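Local coordinates for protein TCR beta chain (Gallus gallus, PDB 6LIR) that probably pairs with the TCR alpha chain to form the chicken T-cell receptor, whose variable domains are expected to recognise peptide antigens presented by MHC molecules, at residues L10-R21 against E69-K80; L151-G159 against L196-F205. All blocks are in the same frame, centred on the assembly; numbering follows the deposited sequence.

Interaction 1: L10-R21 against E69-K80; sequences LKEDENATLSCR and EVFHLDIISAKK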
# COMPACT_ATOMS: atom_id res chain seq x y z
N LEU B 10 -16.32 -12.53 -2.35
CA LEU B 10 -17.67 -13.04 -2.21
C LEU B 10 -18.41 -12.98 -3.54
O LEU B 10 -18.06 -12.21 -4.43
CB LEU B 10 -18.46 -12.25 -1.16
CG LEU B 10 -17.92 -12.23 0.27
CD1 LEU B 10 -18.84 -11.39 1.13
CD2 LEU B 10 -17.80 -13.65 0.81
N LYS B 11 -19.45 -13.80 -3.64
CA LYS B 11 -20.39 -13.76 -4.74
C LYS B 11 -21.62 -12.94 -4.35
O LYS B 11 -21.88 -12.70 -3.17
CB LYS B 11 -20.81 -15.17 -5.17
CG LYS B 11 -19.80 -15.91 -6.04
CD LYS B 11 -19.42 -17.25 -5.41
CE LYS B 11 -18.46 -17.02 -4.27
NZ LYS B 11 -17.96 -18.26 -3.57
N GLU B 12 -22.36 -12.50 -5.36
CA GLU B 12 -23.57 -11.73 -5.12
C GLU B 12 -24.56 -12.52 -4.27
O GLU B 12 -24.69 -13.74 -4.42
CB GLU B 12 -24.21 -11.34 -6.45
CG GLU B 12 -24.92 -10.00 -6.44
CD GLU B 12 -24.65 -9.20 -7.70
OE1 GLU B 12 -24.08 -8.10 -7.60
OE2 GLU B 12 -25.01 -9.69 -8.80
N ASP B 13 -25.22 -11.82 -3.36
CA ASP B 13 -26.26 -12.32 -2.46
C ASP B 13 -25.68 -13.17 -1.34
O ASP B 13 -26.43 -13.62 -0.47
CB ASP B 13 -27.34 -13.14 -3.19
CG ASP B 13 -28.11 -12.30 -4.20
OD1 ASP B 13 -27.47 -11.68 -5.07
OD2 ASP B 13 -29.35 -12.28 -4.13
N GLU B 14 -24.37 -13.40 -1.32
CA GLU B 14 -23.75 -14.22 -0.30
C GLU B 14 -23.79 -13.53 1.06
O GLU B 14 -23.80 -12.30 1.15
CB GLU B 14 -22.31 -14.53 -0.67
CG GLU B 14 -22.00 -15.99 -0.79
CD GLU B 14 -20.52 -16.24 -0.82
OE1 GLU B 14 -19.94 -16.11 -1.91
OE2 GLU B 14 -19.93 -16.56 0.23
N ASN B 15 -23.81 -14.33 2.11
CA ASN B 15 -23.59 -13.83 3.45
C ASN B 15 -22.18 -14.22 3.89
O ASN B 15 -21.63 -15.22 3.44
CB ASN B 15 -24.62 -14.38 4.43
CG ASN B 15 -26.01 -13.86 4.18
OD1 ASN B 15 -26.19 -12.74 3.68
ND2 ASN B 15 -27.02 -14.66 4.52
N ALA B 16 -21.62 -13.41 4.78
CA ALA B 16 -20.25 -13.63 5.23
C ALA B 16 -20.02 -12.84 6.50
O ALA B 16 -20.65 -11.81 6.73
CB ALA B 16 -19.23 -13.22 4.16
N THR B 17 -19.09 -13.34 7.31
CA THR B 17 -18.71 -12.70 8.56
C THR B 17 -17.22 -12.38 8.52
O THR B 17 -16.40 -13.25 8.23
CB THR B 17 -19.02 -13.60 9.75
OG1 THR B 17 -20.44 -13.73 9.90
CG2 THR B 17 -18.43 -13.03 11.03
N LEU B 18 -16.89 -11.12 8.79
CA LEU B 18 -15.51 -10.73 9.06
C LEU B 18 -15.38 -10.58 10.57
O LEU B 18 -16.15 -9.85 11.20
CB LEU B 18 -15.15 -9.41 8.37
CG LEU B 18 -15.03 -9.39 6.84
CD1 LEU B 18 -14.71 -7.97 6.36
CD2 LEU B 18 -13.98 -10.37 6.37
N SER B 19 -14.40 -11.27 11.13
CA SER B 19 -14.22 -11.30 12.57
C SER B 19 -12.89 -10.68 12.93
O SER B 19 -11.85 -11.08 12.40
CB SER B 19 -14.34 -12.73 13.11
OG SER B 19 -15.55 -13.33 12.68
N CYS B 20 -12.92 -9.71 13.83
CA CYS B 20 -11.72 -9.04 14.30
C CYS B 20 -11.37 -9.51 15.71
O CYS B 20 -12.25 -9.66 16.56
CB CYS B 20 -11.90 -7.52 14.30
SG CYS B 20 -10.53 -6.62 15.03
N ARG B 21 -10.09 -9.75 15.94
CA ARG B 21 -9.63 -10.33 17.19
C ARG B 21 -8.48 -9.49 17.71
O ARG B 21 -7.53 -9.21 16.98
CB ARG B 21 -9.19 -11.79 17.02
CG ARG B 21 -10.28 -12.70 16.52
CD ARG B 21 -9.73 -13.96 15.87
NE ARG B 21 -10.75 -14.62 15.07
CZ ARG B 21 -11.69 -15.43 15.56
NH1 ARG B 21 -11.73 -15.68 16.87
NH2 ARG B 21 -12.58 -15.98 14.75
N GLU B 69 -12.65 -10.13 23.23
CA GLU B 69 -11.57 -10.23 22.25
C GLU B 69 -12.04 -10.15 20.80
O GLU B 69 -11.23 -9.86 19.92
CB GLU B 69 -10.81 -11.56 22.44
CG GLU B 69 -10.13 -11.71 23.79
CD GLU B 69 -11.06 -12.23 24.86
OE1 GLU B 69 -10.66 -12.26 26.04
OE2 GLU B 69 -12.20 -12.61 24.52
N VAL B 70 -13.33 -10.38 20.53
CA VAL B 70 -13.80 -10.68 19.19
C VAL B 70 -14.98 -9.79 18.85
O VAL B 70 -15.95 -9.71 19.62
CB VAL B 70 -14.19 -12.16 19.04
CG1 VAL B 70 -14.66 -12.45 17.63
CG2 VAL B 70 -13.03 -13.06 19.42
N PHE B 71 -14.93 -9.16 17.68
CA PHE B 71 -16.01 -8.31 17.18
C PHE B 71 -16.30 -8.74 15.75
O PHE B 71 -15.46 -8.58 14.86
CB PHE B 71 -15.62 -6.84 17.24
CG PHE B 71 -16.75 -5.89 16.98
CD1 PHE B 71 -18.05 -6.24 17.30
CD2 PHE B 71 -16.51 -4.64 16.44
CE1 PHE B 71 -19.10 -5.36 17.06
CE2 PHE B 71 -17.55 -3.75 16.20
CZ PHE B 71 -18.85 -4.11 16.51
N HIS B 72 -17.50 -9.28 15.52
CA HIS B 72 -17.89 -9.79 14.22
C HIS B 72 -18.61 -8.73 13.41
O HIS B 72 -19.47 -8.00 13.93
CB HIS B 72 -18.81 -11.01 14.37
CG HIS B 72 -18.20 -12.15 15.11
ND1 HIS B 72 -17.33 -13.04 14.53
CD2 HIS B 72 -18.34 -12.55 16.40
CE1 HIS B 72 -16.96 -13.94 15.42
NE2 HIS B 72 -17.56 -13.66 16.56
N LEU B 73 -18.29 -8.66 12.12
CA LEU B 73 -19.02 -7.85 11.15
C LEU B 73 -19.66 -8.78 10.14
O LEU B 73 -18.96 -9.52 9.45
CB LEU B 73 -18.09 -6.84 10.45
CG LEU B 73 -18.78 -5.93 9.44
CD1 LEU B 73 -19.70 -4.92 10.13
CD2 LEU B 73 -17.76 -5.21 8.55
N ASP B 74 -20.99 -8.74 10.06
CA ASP B 74 -21.74 -9.63 9.18
C ASP B 74 -22.14 -8.88 7.92
O ASP B 74 -22.67 -7.76 8.00
CB ASP B 74 -22.99 -10.17 9.88
CG ASP B 74 -22.66 -11.10 11.04
OD1 ASP B 74 -21.70 -11.89 10.92
OD2 ASP B 74 -23.36 -11.03 12.07
N ILE B 75 -21.88 -9.48 6.77
CA ILE B 75 -22.21 -8.91 5.47
C ILE B 75 -23.52 -9.54 5.01
O ILE B 75 -23.57 -10.74 4.71
CB ILE B 75 -21.09 -9.14 4.45
CG1 ILE B 75 -19.78 -8.50 4.92
CG2 ILE B 75 -21.52 -8.62 3.08
CD1 ILE B 75 -19.52 -7.12 4.35
N ILE B 76 -24.57 -8.74 4.95
CA ILE B 76 -25.91 -9.20 4.59
C ILE B 76 -26.13 -9.02 3.09
O ILE B 76 -26.07 -7.89 2.58
CB ILE B 76 -26.99 -8.45 5.39
CG1 ILE B 76 -26.67 -8.50 6.89
CG2 ILE B 76 -28.36 -9.03 5.11
CD1 ILE B 76 -26.49 -9.91 7.43
N SER B 77 -26.39 -10.13 2.39
CA SER B 77 -26.76 -10.09 0.97
C SER B 77 -25.75 -9.29 0.15
O SER B 77 -26.06 -8.24 -0.43
CB SER B 77 -28.18 -9.55 0.79
OG SER B 77 -28.46 -9.31 -0.58
N ALA B 78 -24.52 -9.79 0.15
CA ALA B 78 -23.37 -9.11 -0.44
C ALA B 78 -23.66 -8.55 -1.82
O ALA B 78 -24.21 -9.23 -2.69
CB ALA B 78 -22.18 -10.07 -0.51
N LYS B 79 -23.28 -7.30 -2.00
CA LYS B 79 -23.56 -6.49 -3.18
C LYS B 79 -22.25 -5.86 -3.63
O LYS B 79 -21.30 -5.75 -2.85
CB LYS B 79 -24.60 -5.40 -2.90
CG LYS B 79 -26.00 -5.89 -2.58
CD LYS B 79 -26.79 -6.20 -3.84
CE LYS B 79 -27.69 -7.41 -3.65
NZ LYS B 79 -26.91 -8.68 -3.65
N LYS B 80 -22.20 -5.47 -4.90
CA LYS B 80 -21.04 -4.73 -5.40
C LYS B 80 -20.73 -3.56 -4.47
O LYS B 80 -19.56 -3.25 -4.22
CB LYS B 80 -21.31 -4.20 -6.81
CG LYS B 80 -21.54 -5.27 -7.85
CD LYS B 80 -20.23 -5.88 -8.33
CE LYS B 80 -19.78 -5.26 -9.65
NZ LYS B 80 -20.17 -6.10 -10.82

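Interaction 2: L151-G159 against L196-F205; sequences LNLVWKVNG and LNRFECIANF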
# COMPACT_ATOMS: atom_id res chain seq x y z
N LEU B 151 -4.64 -8.55 -5.14
CA LEU B 151 -3.68 -9.62 -4.94
C LEU B 151 -2.49 -9.03 -4.21
O LEU B 151 -2.16 -7.86 -4.39
CB LEU B 151 -3.27 -10.24 -6.28
CG LEU B 151 -2.17 -11.29 -6.36
CD1 LEU B 151 -2.53 -12.24 -7.48
CD2 LEU B 151 -0.81 -10.66 -6.61
N ASN B 152 -1.86 -9.84 -3.36
CA ASN B 152 -0.69 -9.39 -2.61
C ASN B 152 0.55 -10.11 -3.12
O ASN B 152 0.53 -11.33 -3.33
CB ASN B 152 -0.86 -9.66 -1.11
CG ASN B 152 -1.68 -8.58 -0.42
OD1 ASN B 152 -2.67 -8.88 0.25
ND2 ASN B 152 -1.26 -7.33 -0.58
N LEU B 153 1.63 -9.35 -3.28
CA LEU B 153 2.91 -9.87 -3.75
C LEU B 153 3.98 -9.48 -2.74
O LEU B 153 4.15 -8.29 -2.45
CB LEU B 153 3.24 -9.32 -5.14
CG LEU B 153 4.02 -10.14 -6.15
CD1 LEU B 153 3.35 -11.47 -6.42
CD2 LEU B 153 4.17 -9.35 -7.44
N VAL B 154 4.71 -10.47 -2.21
CA VAL B 154 5.76 -10.20 -1.24
C VAL B 154 7.01 -10.98 -1.62
O VAL B 154 6.96 -11.94 -2.39
CB VAL B 154 5.33 -10.57 0.20
CG1 VAL B 154 4.23 -9.64 0.69
CG2 VAL B 154 4.90 -12.02 0.28
N TRP B 155 8.13 -10.56 -1.05
CA TRP B 155 9.41 -11.23 -1.25
C TRP B 155 9.89 -11.87 0.05
O TRP B 155 9.75 -11.29 1.13
CB TRP B 155 10.47 -10.24 -1.74
CG TRP B 155 10.32 -9.78 -3.15
CD1 TRP B 155 9.66 -8.67 -3.59
CD2 TRP B 155 10.87 -10.41 -4.31
NE1 TRP B 155 9.75 -8.58 -4.96
CE2 TRP B 155 10.49 -9.63 -5.43
CE3 TRP B 155 11.64 -11.56 -4.52
CZ2 TRP B 155 10.86 -9.96 -6.73
CZ3 TRP B 155 12.00 -11.88 -5.82
CH2 TRP B 155 11.61 -11.09 -6.90
N LYS B 156 10.47 -13.06 -0.07
CA LYS B 156 11.30 -13.64 0.97
C LYS B 156 12.70 -13.88 0.42
O LYS B 156 12.85 -14.36 -0.71
CB LYS B 156 10.70 -14.95 1.50
CG LYS B 156 9.45 -14.75 2.35
CD LYS B 156 9.03 -16.05 3.02
CE LYS B 156 7.83 -15.83 3.92
NZ LYS B 156 7.35 -17.10 4.53
N VAL B 157 13.72 -13.59 1.22
CA VAL B 157 15.09 -13.92 0.87
C VAL B 157 15.60 -14.91 1.92
O VAL B 157 15.75 -14.55 3.10
CB VAL B 157 15.99 -12.68 0.80
CG1 VAL B 157 17.42 -13.09 0.50
CG2 VAL B 157 15.48 -11.72 -0.26
N ASN B 158 15.88 -16.13 1.49
CA ASN B 158 16.34 -17.21 2.36
C ASN B 158 15.38 -17.39 3.54
O ASN B 158 15.77 -17.33 4.71
CB ASN B 158 17.77 -16.96 2.83
CG ASN B 158 18.77 -17.03 1.69
OD1 ASN B 158 18.61 -17.81 0.75
ND2 ASN B 158 19.82 -16.21 1.77
N GLY B 159 14.11 -17.62 3.21
CA GLY B 159 13.09 -17.87 4.20
C GLY B 159 12.64 -16.67 5.02
O GLY B 159 11.68 -16.80 5.79
N LEU B 196 23.72 -19.75 -3.31
CA LEU B 196 22.95 -20.22 -2.17
C LEU B 196 21.79 -19.30 -1.81
O LEU B 196 20.87 -19.72 -1.10
CB LEU B 196 23.87 -20.38 -0.96
CG LEU B 196 25.03 -21.35 -1.22
CD1 LEU B 196 26.04 -21.29 -0.08
CD2 LEU B 196 24.51 -22.76 -1.43
N ASN B 197 21.82 -18.05 -2.27
CA ASN B 197 20.77 -17.10 -1.91
C ASN B 197 19.48 -17.44 -2.64
O ASN B 197 19.44 -17.54 -3.88
CB ASN B 197 21.21 -15.67 -2.24
CG ASN B 197 22.09 -15.08 -1.15
OD1 ASN B 197 22.19 -15.63 -0.05
ND2 ASN B 197 22.72 -13.95 -1.45
N ARG B 198 18.42 -17.63 -1.88
CA ARG B 198 17.12 -18.03 -2.40
C ARG B 198 16.21 -16.80 -2.42
O ARG B 198 15.82 -16.29 -1.37
CB ARG B 198 16.52 -19.15 -1.55
CG ARG B 198 15.05 -19.43 -1.80
CD ARG B 198 14.72 -20.85 -1.39
NE ARG B 198 14.34 -20.93 0.02
CZ ARG B 198 15.19 -21.13 1.02
NH1 ARG B 198 14.75 -21.18 2.27
NH2 ARG B 198 16.49 -21.28 0.77
N PHE B 199 15.87 -16.34 -3.62
CA PHE B 199 15.05 -15.14 -3.78
C PHE B 199 13.64 -15.59 -4.16
O PHE B 199 13.43 -16.15 -5.24
CB PHE B 199 15.64 -14.21 -4.84
CG PHE B 199 17.03 -13.74 -4.53
CD1 PHE B 199 17.24 -12.70 -3.63
CD2 PHE B 199 18.12 -14.35 -5.12
CE1 PHE B 199 18.53 -12.28 -3.34
CE2 PHE B 199 19.40 -13.93 -4.84
CZ PHE B 199 19.61 -12.90 -3.95
N GLU B 200 12.70 -15.35 -3.26
CA GLU B 200 11.37 -15.94 -3.33
C GLU B 200 10.33 -14.83 -3.44
O GLU B 200 10.26 -13.95 -2.58
CB GLU B 200 11.11 -16.81 -2.10
CG GLU B 200 9.70 -17.32 -1.94
CD GLU B 200 9.61 -18.41 -0.88
OE1 GLU B 200 8.56 -19.07 -0.79
OE2 GLU B 200 10.61 -18.59 -0.14
N CYS B 201 9.54 -14.89 -4.50
CA CYS B 201 8.40 -14.01 -4.69
C CYS B 201 7.14 -14.82 -4.46
O CYS B 201 6.96 -15.87 -5.08
CB CYS B 201 8.40 -13.40 -6.09
SG CYS B 201 6.90 -12.44 -6.45
N ILE B 202 6.25 -14.31 -3.61
CA ILE B 202 5.04 -15.03 -3.22
C ILE B 202 3.83 -14.19 -3.61
O ILE B 202 3.76 -13.00 -3.29
CB ILE B 202 5.03 -15.33 -1.71
CG1 ILE B 202 6.24 -16.18 -1.32
CG2 ILE B 202 3.72 -16.01 -1.30
CD1 ILE B 202 6.79 -15.84 0.04
N ALA B 203 2.85 -14.83 -4.24
CA ALA B 203 1.59 -14.17 -4.56
C ALA B 203 0.51 -14.80 -3.69
O ALA B 203 0.25 -16.00 -3.78
CB ALA B 203 1.25 -14.32 -6.04
N ASN B 204 -0.11 -13.98 -2.84
CA ASN B 204 -1.18 -14.42 -1.97
C ASN B 204 -2.50 -13.90 -2.53
O ASN B 204 -2.61 -12.72 -2.87
CB ASN B 204 -0.96 -13.94 -0.54
CG ASN B 204 0.36 -14.42 0.04
OD1 ASN B 204 0.59 -15.62 0.18
ND2 ASN B 204 1.24 -13.48 0.37
N PHE B 205 -3.49 -14.78 -2.61
CA PHE B 205 -4.78 -14.43 -3.20
C PHE B 205 -5.85 -15.29 -2.54
O PHE B 205 -5.58 -16.03 -1.59
CB PHE B 205 -4.74 -14.58 -4.72
CG PHE B 205 -4.33 -15.95 -5.19
CD1 PHE B 205 -2.99 -16.28 -5.34
CD2 PHE B 205 -5.28 -16.91 -5.49
CE1 PHE B 205 -2.61 -17.54 -5.78
CE2 PHE B 205 -4.91 -18.17 -5.93
CZ PHE B 205 -3.57 -18.48 -6.07
O HOH W 1 13.36 -17.40 0.69

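Interaction 1: L10-R21 against E69-K80
The methyl group of Ala-78 is the bump to notice first: it sits against the base of the type II turn from Lys-11 to Glu-14, touching the carbonyl oxygens of both end residues. Its CB lies 3.2 Å from Glu-14 O and 3.8 Å from Lys-11 O, while CD1 of Leu-10 comes up against the same methyl. Backbone bonds fix it there, since Ala-78 N donates to Glu-14 O at 2.8 Å and Ala-78 O receives Asp-13 N. A second, longer knob is the folded chain of Lys-79, which curls back so that its NZ also reaches Ala-78 O and makes a weak salt bridge with Asp-13 OD1. Next along, Asn-15 extends its amide across the gap, and OD1 takes the N-H of Ser-77 almost dead straight (2.9 Å, 178° at the hydrogen). From there the two chains run as antiparallel neighbours, strands B and E of the immunoglobulin V domain. Their inward face carries Ala-16, Leu-18 and Cys-20 beside Ile-75, Leu-73 and Phe-71; Tyr-86 and Trp-31 of the opposing sheet pack against it, and Cys-20 is bridged to Cys-88. The outward face is polar and closely fitted. Thr-17 and Asp-74 project in parallel from neighbouring strands, and Thr-17 OG1 donates to Asp-74 OD1, though the modelled 2.5 Å is short enough to be doubtful in detail. With chi1 of -68°, Thr-17 has CG2 anti to its backbone N, and this methyl comes up against His-72 ND1. Ser-19 OG meets that imidazole at its edge, 2.6 Å from His-72 ND1, and His-72 NE2 bonds weakly to Ser-66, so the ring is held at both nitrogens. Beyond it, Arg-21 runs alongside Val-70, whose CG2 touches the arginine at CG and NH1.

Interaction 2: L151-G159 against L196-F205
Asn-158 gives up more surface here than any other residue, because its side-chain oxygen replaces its backbone carbonyl as the acceptor where the pairing ends. Its N still donates to Arg-198 O, but the return bond comes from Arg-198 N to Asn-158 OD1, 2.6 Å long and met from 35° above the amide carbonyl plane. Chi1 of -67° sets CG beside the backbone N and brings the amide back over the partner chain. ND2 then reaches Asn-197 OD1 at 3.0 Å; the acceptor lies in the plane of the Asn-158 amide, although the two amides are well turned from each other. Asn-197 is itself anchored through ND2 to Glu-191 O. Arg-198 bends at chi3 and lays one face of its guanidinium against the Asn-158 backbone, and its side chain also touches Ile-217 and Tyr-219 of strand 210-219. A water ties this end together, accepting from Gly-159 N and donating to Glu-200 OE2. Towards the middle, Ile-202 is the second large contributor. Its CB faces Val-154 CG2 at 3.9 Å, and its CD1 touches the extended chain of Lys-156 at both CG and CD, 3.7 Å from each, so the lysine methylenes pass across the end of the isoleucine. On the reverse face, Trp-155 offers its six-membered ring to Cys-201, whose CB rests over it, 3.9 Å from the centroid and 10° off the normal. Leu-153 CD1 packs on Cys-201 SG at 3.7 Å. Ser-183 OG holds Trp-155 NE1. A core tryptophan on strand C beside the F-strand cysteine, whose disulfide crosses to Cys-141 on strand B of the facing sheet, characterises the immunoglobulin fold, here in a C1-set domain.

Both contacts join antiparallel strands in immunoglobulin domains, and each contains one cysteine of its domain's disulfide, yet they hold different elements. Interaction 1 couples strands B and E of the V-set domain, with the turn that follows strand 7-11 (A') brought in at its end; interaction 2 couples C and F of the C1-set domain. Their centres are 30 Å apart and nothing touches between them. Each has a buried apolar face towards the facing sheet. In 10-21/69-80 the outer face carries paired hydroxyl, carboxylate and imidazole groups, whereas in 151-159/196-205 it is mixed, with aliphatic contacts among charged and amide groups, and side-chain hydrogen bonding gathers at the strand end among asparagines.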